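Local coordinates for serine--tRNA ligase (Pyrococcus horikoshii, PDB 2DQ0), which catalyses the ATP-dependent attachment of serine to tRNA(Ser) and probably also to tRNA(Sec), working as a class II homodimer, at residues 159-164 with 292-297; 184-189 with 299-304. All blocks are in the same frame, centred on the assembly; numbering follows the deposited sequence.

Interaction 1: residues 159-164 with 292-297; sequences PKLHVD and DTKGIF. With SSA (5'-O-(N-(L-seryl)-sulfamoyl)adenosine), chain G; SO4 (sulfate ion), chain D.
The polar part of this contact is one bond: the backbone N of Ile-296 donates to NE2 of His-162 across 3.0 Å. It is almost straight, 171° at the hydrogen, and the donor lies only 2° out of the imidazole plane. Because NE2 accepts here, the ring is probably neutral, with its proton on ND1.

Apolar groups hem in the same ring. The Thr-293 methyl comes up at the edge near the ring plane, CG2 standing 3.4 Å from His-162 CE1, while CG1 of Ile-296 approaches NE2 at 3.5 Å. On one face sits CG2 of neighbouring Val-163. That methyl also meets the aliphatic chain of Lys-294, with Val-163 CG2 3.6 Å from Lys-294 CD, the two side chains crossing at about a right angle. A bend at chi2 (63°) carries the lysine back over the valine, leaving its amino end beside the Leu-161 methyl CD1. Asp-164 OD2 is 4.9 Å from Lys-294 NZ, too far for a salt bridge, though the opposite charges may attract weakly.

Residues 292-297 belong to the long loop of motif 2, the strand-loop-strand unit of class II synthetases, and the histidine at the start of helix 162-168 is bonded to this loop. Val-415 of helix 410-420, the motif 3 helix, also touches the His-162 ring.

Two residues of the loop also meet bound groups. With its CG2 anti to the backbone N and turned to the histidine, Thr-293 has OG1 pointing elsewhere, toward a sulfate probably from the crystallisation liquor, whose O2 it bonds at 3.2 Å; the threonine is poorly ordered. Arg-298 and Arg-369 bind that sulfate too. Phe-297 O lies 3.2 Å from C2 of the seryl-adenylate analogue and accepts a hydrogen bond from Arg-412, whose guanidinium also makes a cation-pi contact with the Phe-297 ring.

Interaction 2: residues 184-189 with 299-304; sequences RFYYLL and VHQFHK. With SSA (5'-O-(N-(L-seryl)-sulfamoyl)adenosine), chain G; SO4 (sulfate ion), chain C.
Arg-184 and His-300 grip one oxygen of a sulfate ion, probably from the crystallisation liquor and distinct from the one near Thr-293: Arg-184 NE donates to O2 at 2.9 Å, nearly straight, and His-300 NE2 reaches O2 at the same distance. Arg-184 NH1 bonds O4 and also the carbonyl of Glu-285; ND1 of His-300 is bonded to Arg-283 O. Behind these side chains the backbones join, His-300 N donating to Arg-184 O over 2.9 Å at 169°.

Phe-185 packs under the histidine. His-300 CB sits over one face of the phenyl, 3.9 Å from its centroid, and the two rings are inclined at 41°. Tyr-186, its CG between the backbone N and the carbonyl carbon (chi1 52°), swings its ring edge against Val-299, and its hydroxyl donates to Gln-301 O in a bond modelled too short to trust in detail. The Gln-301 amide is bonded to Tyr-219 and Pro-217 of the second subunit.

Val-299 N donates to adenine N1 of the seryl-adenylate analogue at 3.0 Å, while Val-299 O accepts from its N6. Adenine C4 lies 3.4 Å above the Phe-302 ring plane, toward the rim. Backbone reading of adenine, with an aromatic face against the base, is characteristic of class II motif 2.

In the fold
Along the chain the segments alternate: 159-164, 184-189, 292-297, then 299-304, with Arg-298 alone separating the last two. Interactions 1 and 2 fasten neighbouring parts of one loop-and-strand unit, running into strand 301-311 of the large catalytic sheet, to two places in the region that precedes motif 1. Their centres are about 13 Å apart, and they meet where Ile-296 CG2 packs on Leu-188 CD1 at 4.0 Å. Both touch the same seryl-adenylate analogue. Interaction 2 lies closer to the dimer interface: Leu-188 and Leu-189 pair with a strand of the second subunit, and Gln-301, next but one to the adenine-binding Val-299, bonds to that subunit, so this part of the site lies close to the subunit boundary.

Interaction 1: residues 159-164 with 292-297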
# COMPACT_ATOMS: atom_id res chain seq x y z
N PRO A 159 -16.53 18.84 -24.83
CA PRO A 159 -15.38 18.51 -23.98
C PRO A 159 -15.30 17.00 -23.70
O PRO A 159 -16.33 16.35 -23.48
CB PRO A 159 -15.64 19.33 -22.72
CG PRO A 159 -17.15 19.40 -22.66
CD PRO A 159 -17.52 19.66 -24.11
N LYS A 160 -14.09 16.46 -23.71
CA LYS A 160 -13.89 15.03 -23.50
C LYS A 160 -13.86 14.56 -22.03
O LYS A 160 -13.65 15.35 -21.10
CB LYS A 160 -12.59 14.59 -24.20
CG LYS A 160 -12.53 14.94 -25.69
CD LYS A 160 -11.37 14.25 -26.42
CE LYS A 160 -11.30 14.63 -27.91
NZ LYS A 160 -10.74 16.02 -28.20
N LEU A 161 -14.08 13.27 -21.85
CA LEU A 161 -14.06 12.65 -20.53
C LEU A 161 -12.60 12.44 -20.15
O LEU A 161 -11.75 12.21 -21.03
CB LEU A 161 -14.76 11.32 -20.57
CG LEU A 161 -16.27 11.51 -20.58
CD1 LEU A 161 -16.91 10.15 -20.83
CD2 LEU A 161 -16.73 12.15 -19.24
N HIS A 162 -12.32 12.48 -18.85
CA HIS A 162 -10.93 12.34 -18.42
C HIS A 162 -10.26 11.05 -18.92
O HIS A 162 -9.07 11.05 -19.29
CB HIS A 162 -10.82 12.45 -16.89
CG HIS A 162 -10.91 11.14 -16.18
ND1 HIS A 162 -12.10 10.56 -15.83
CD2 HIS A 162 -9.94 10.31 -15.73
CE1 HIS A 162 -11.87 9.43 -15.19
NE2 HIS A 162 -10.57 9.26 -15.11
N VAL A 163 -11.04 9.96 -18.97
CA VAL A 163 -10.51 8.69 -19.42
C VAL A 163 -9.98 8.84 -20.84
O VAL A 163 -8.87 8.44 -21.15
CB VAL A 163 -11.60 7.61 -19.42
CG1 VAL A 163 -10.95 6.24 -19.49
CG2 VAL A 163 -12.49 7.75 -18.19
N ASP A 164 -10.77 9.45 -21.71
CA ASP A 164 -10.32 9.62 -23.07
C ASP A 164 -9.10 10.52 -23.16
O ASP A 164 -8.21 10.27 -23.98
CB ASP A 164 -11.48 10.13 -23.94
CG ASP A 164 -12.57 9.08 -24.08
OD1 ASP A 164 -12.25 7.97 -24.59
OD2 ASP A 164 -13.73 9.33 -23.67
N ASP A 292 -19.93 3.56 -13.82
CA ASP A 292 -19.87 4.39 -15.04
C ASP A 292 -18.52 5.02 -15.46
O ASP A 292 -18.00 4.67 -16.53
CB ASP A 292 -20.95 5.48 -14.97
CG ASP A 292 -21.96 5.36 -16.11
OD1 ASP A 292 -22.57 4.28 -16.25
OD2 ASP A 292 -22.14 6.34 -16.85
N THR A 293 -17.96 5.95 -14.68
CA THR A 293 -16.67 6.56 -15.05
C THR A 293 -15.62 5.45 -15.00
O THR A 293 -15.37 4.89 -13.93
CB THR A 293 -16.26 7.68 -14.08
OG1 THR A 293 -17.33 8.64 -13.98
CG2 THR A 293 -15.02 8.38 -14.59
N LYS A 294 -14.99 5.15 -16.15
CA LYS A 294 -14.03 4.04 -16.27
C LYS A 294 -12.51 4.22 -16.14
O LYS A 294 -11.75 3.29 -16.44
CB LYS A 294 -14.30 3.28 -17.59
CG LYS A 294 -15.40 3.88 -18.45
CD LYS A 294 -15.07 5.29 -18.93
CE LYS A 294 -16.32 6.00 -19.44
NZ LYS A 294 -16.06 7.40 -19.85
N GLY A 295 -12.08 5.38 -15.68
CA GLY A 295 -10.65 5.60 -15.53
C GLY A 295 -10.10 5.61 -14.11
O GLY A 295 -9.96 4.56 -13.49
N ILE A 296 -9.79 6.79 -13.59
CA ILE A 296 -9.23 6.89 -12.25
C ILE A 296 -10.09 7.69 -11.28
O ILE A 296 -9.59 8.26 -10.30
CB ILE A 296 -7.83 7.51 -12.29
CG1 ILE A 296 -7.90 8.94 -12.84
CG2 ILE A 296 -6.91 6.65 -13.10
CD1 ILE A 296 -6.52 9.64 -12.95
N PHE A 297 -11.38 7.72 -11.55
CA PHE A 297 -12.30 8.44 -10.69
C PHE A 297 -12.64 7.62 -9.44
O PHE A 297 -12.71 8.16 -8.34
CB PHE A 297 -13.59 8.72 -11.45
CG PHE A 297 -14.55 9.54 -10.67
CD1 PHE A 297 -14.33 10.92 -10.50
CD2 PHE A 297 -15.64 8.95 -10.03
CE1 PHE A 297 -15.18 11.69 -9.69
CE2 PHE A 297 -16.51 9.72 -9.22
CZ PHE A 297 -16.27 11.10 -9.06
N10 SSA G . -10.60 10.92 5.46
CA SSA G . -11.71 11.53 4.70
CB SSA G . -11.36 12.92 4.25
OG SSA G . -10.39 12.92 3.19
C9 SSA G . -12.11 10.73 3.47
O9 SSA G . -11.45 9.76 3.10
N8 SSA G . -13.21 11.13 2.83
S1 SSA G . -13.68 10.38 1.48
O1S SSA G . -13.96 9.01 1.88
O2S SSA G . -14.73 11.21 0.91
O5' SSA G . -12.40 10.40 0.57
C5' SSA G . -11.81 11.64 0.24
C4' SSA G . -11.67 11.81 -1.24
O4' SSA G . -10.81 10.80 -1.79
C3' SSA G . -12.91 11.73 -2.09
O3' SSA G . -13.63 12.95 -2.00
C2' SSA G . -12.27 11.59 -3.46
O2' SSA G . -11.67 12.77 -3.95
C1' SSA G . -11.18 10.56 -3.14
N9 SSA G . -11.62 9.17 -3.21
C8 SSA G . -12.39 8.44 -2.31
N7 SSA G . -12.61 7.21 -2.69
C5 SSA G . -11.96 7.11 -3.91
C6 SSA G . -11.82 6.05 -4.85
N6 SSA G . -12.36 4.85 -4.67
N1 SSA G . -11.08 6.28 -5.98
C2 SSA G . -10.52 7.50 -6.15
N3 SSA G . -10.59 8.58 -5.33
C4 SSA G . -11.34 8.32 -4.24
S SO4 D . -20.19 6.91 -11.42
O1 SO4 D . -18.85 6.30 -11.23
O2 SO4 D . -20.11 7.85 -12.56
O3 SO4 D . -21.21 5.88 -11.69
O4 SO4 D . -20.55 7.62 -10.18

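Interaction 2: residues 184-189 with 299-304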
# COMPACT_ATOMS: atom_id res chain seq x y z
N ARG A 184 -10.50 -1.70 -12.21
CA ARG A 184 -10.35 -0.53 -11.35
C ARG A 184 -8.97 -0.34 -10.68
O ARG A 184 -8.86 0.27 -9.62
CB ARG A 184 -11.51 -0.48 -10.34
CG ARG A 184 -12.86 -0.37 -11.07
CD ARG A 184 -14.06 0.10 -10.22
NE ARG A 184 -14.39 -0.89 -9.21
CZ ARG A 184 -15.30 -0.72 -8.26
NH1 ARG A 184 -15.52 -1.69 -7.38
NH2 ARG A 184 -15.98 0.43 -8.19
N PHE A 185 -7.95 -0.89 -11.33
CA PHE A 185 -6.54 -0.72 -10.97
C PHE A 185 -5.98 -0.08 -12.25
O PHE A 185 -6.62 -0.11 -13.29
CB PHE A 185 -5.83 -2.04 -10.74
CG PHE A 185 -5.97 -2.56 -9.35
CD1 PHE A 185 -6.87 -3.56 -9.05
CD2 PHE A 185 -5.19 -2.02 -8.33
CE1 PHE A 185 -6.99 -4.03 -7.75
CE2 PHE A 185 -5.31 -2.49 -7.03
CZ PHE A 185 -6.21 -3.50 -6.74
N TYR A 186 -4.79 0.49 -12.21
CA TYR A 186 -4.24 1.10 -13.40
C TYR A 186 -2.73 1.32 -13.32
O TYR A 186 -2.15 1.23 -12.24
CB TYR A 186 -4.87 2.47 -13.56
CG TYR A 186 -4.73 3.26 -12.29
CD1 TYR A 186 -5.73 3.20 -11.32
CD2 TYR A 186 -3.56 3.97 -12.00
CE1 TYR A 186 -5.56 3.81 -10.09
CE2 TYR A 186 -3.39 4.60 -10.76
CZ TYR A 186 -4.40 4.52 -9.81
OH TYR A 186 -4.30 5.14 -8.59
N TYR A 187 -2.11 1.58 -14.47
CA TYR A 187 -0.70 1.96 -14.52
C TYR A 187 -0.89 3.42 -14.95
O TYR A 187 -1.67 3.71 -15.86
CB TYR A 187 0.14 1.27 -15.62
CG TYR A 187 0.53 -0.16 -15.36
CD1 TYR A 187 -0.35 -1.21 -15.64
CD2 TYR A 187 1.79 -0.48 -14.84
CE1 TYR A 187 -0.01 -2.52 -15.40
CE2 TYR A 187 2.15 -1.80 -14.59
CZ TYR A 187 1.24 -2.81 -14.88
OH TYR A 187 1.57 -4.12 -14.67
N LEU A 188 -0.21 4.34 -14.27
CA LEU A 188 -0.27 5.75 -14.63
C LEU A 188 1.11 6.00 -15.29
O LEU A 188 2.15 5.49 -14.84
CB LEU A 188 -0.46 6.57 -13.37
CG LEU A 188 -1.63 7.53 -13.25
CD1 LEU A 188 -2.97 6.89 -13.67
CD2 LEU A 188 -1.67 7.97 -11.80
N LEU A 189 1.12 6.77 -16.38
CA LEU A 189 2.34 7.02 -17.14
C LEU A 189 2.73 8.47 -17.40
O LEU A 189 1.92 9.40 -17.24
CB LEU A 189 2.25 6.32 -18.50
CG LEU A 189 1.78 4.87 -18.54
CD1 LEU A 189 1.29 4.53 -19.94
CD2 LEU A 189 2.90 3.92 -18.14
N VAL A 299 -11.32 4.07 -8.04
CA VAL A 299 -10.47 2.91 -8.17
C VAL A 299 -10.11 2.31 -6.82
O VAL A 299 -10.48 2.80 -5.76
CB VAL A 299 -9.21 3.32 -8.88
CG1 VAL A 299 -9.52 3.61 -10.34
CG2 VAL A 299 -8.64 4.60 -8.22
N HIS A 300 -9.35 1.23 -6.88
CA HIS A 300 -8.94 0.55 -5.68
C HIS A 300 -7.77 1.22 -4.93
O HIS A 300 -7.65 1.03 -3.70
CB HIS A 300 -8.60 -0.90 -6.02
CG HIS A 300 -9.81 -1.70 -6.36
ND1 HIS A 300 -10.90 -1.78 -5.51
CD2 HIS A 300 -10.12 -2.43 -7.46
CE1 HIS A 300 -11.83 -2.53 -6.08
NE2 HIS A 300 -11.38 -2.93 -7.26
N GLN A 301 -6.92 1.95 -5.65
CA GLN A 301 -5.80 2.65 -5.02
C GLN A 301 -5.64 4.05 -5.58
O GLN A 301 -5.77 4.27 -6.78
CB GLN A 301 -4.47 1.88 -5.17
CG GLN A 301 -3.77 2.08 -6.47
CD GLN A 301 -2.42 1.35 -6.60
OE1 GLN A 301 -2.32 0.14 -6.36
NE2 GLN A 301 -1.39 2.08 -7.04
N PHE A 302 -5.38 4.99 -4.67
CA PHE A 302 -5.14 6.38 -5.01
C PHE A 302 -4.33 7.06 -3.92
O PHE A 302 -4.25 6.58 -2.77
CB PHE A 302 -6.44 7.16 -5.22
CG PHE A 302 -7.33 7.21 -4.01
CD1 PHE A 302 -8.20 6.16 -3.72
CD2 PHE A 302 -7.33 8.33 -3.18
CE1 PHE A 302 -9.06 6.23 -2.62
CE2 PHE A 302 -8.20 8.41 -2.09
CZ PHE A 302 -9.06 7.36 -1.81
N HIS A 303 -3.72 8.17 -4.29
CA HIS A 303 -2.91 8.95 -3.37
C HIS A 303 -3.72 10.11 -2.82
O HIS A 303 -4.50 10.73 -3.54
CB HIS A 303 -1.69 9.45 -4.13
CG HIS A 303 -0.78 8.36 -4.57
ND1 HIS A 303 0.10 8.50 -5.63
CD2 HIS A 303 -0.57 7.11 -4.08
CE1 HIS A 303 0.80 7.39 -5.77
NE2 HIS A 303 0.41 6.53 -4.84
N LYS A 304 -3.54 10.40 -1.53
CA LYS A 304 -4.25 11.49 -0.89
C LYS A 304 -3.50 12.22 0.22
O LYS A 304 -2.95 11.61 1.12
CB LYS A 304 -5.59 11.01 -0.35
CG LYS A 304 -6.44 12.11 0.23
CD LYS A 304 -7.88 11.65 0.50
CE LYS A 304 -7.91 10.40 1.38
NZ LYS A 304 -7.22 10.61 2.70
N10 SSA G . -10.60 10.92 5.46
CA SSA G . -11.71 11.53 4.70
CB SSA G . -11.36 12.92 4.25
OG SSA G . -10.39 12.92 3.19
C9 SSA G . -12.11 10.73 3.47
O9 SSA G . -11.45 9.76 3.10
N8 SSA G . -13.21 11.13 2.83
S1 SSA G . -13.68 10.38 1.48
O1S SSA G . -13.96 9.01 1.88
O2S SSA G . -14.73 11.21 0.91
O5' SSA G . -12.40 10.40 0.57
C5' SSA G . -11.81 11.64 0.24
C4' SSA G . -11.67 11.81 -1.24
O4' SSA G . -10.81 10.80 -1.79
C3' SSA G . -12.91 11.73 -2.09
O3' SSA G . -13.63 12.95 -2.00
C2' SSA G . -12.27 11.59 -3.46
O2' SSA G . -11.67 12.77 -3.95
C1' SSA G . -11.18 10.56 -3.14
N9 SSA G . -11.62 9.17 -3.21
C8 SSA G . -12.39 8.44 -2.31
N7 SSA G . -12.61 7.21 -2.69
C5 SSA G . -11.96 7.11 -3.91
C6 SSA G . -11.82 6.05 -4.85
N6 SSA G . -12.36 4.85 -4.67
N1 SSA G . -11.08 6.28 -5.98
C2 SSA G . -10.52 7.50 -6.15
N3 SSA G . -10.59 8.58 -5.33
C4 SSA G . -11.34 8.32 -4.24
S SO4 C . -14.04 -4.72 -8.94
O1 SO4 C . -13.12 -5.85 -8.76
O2 SO4 C . -13.27 -3.54 -9.36
O3 SO4 C . -15.04 -5.04 -9.99
O4 SO4 C . -14.74 -4.44 -7.67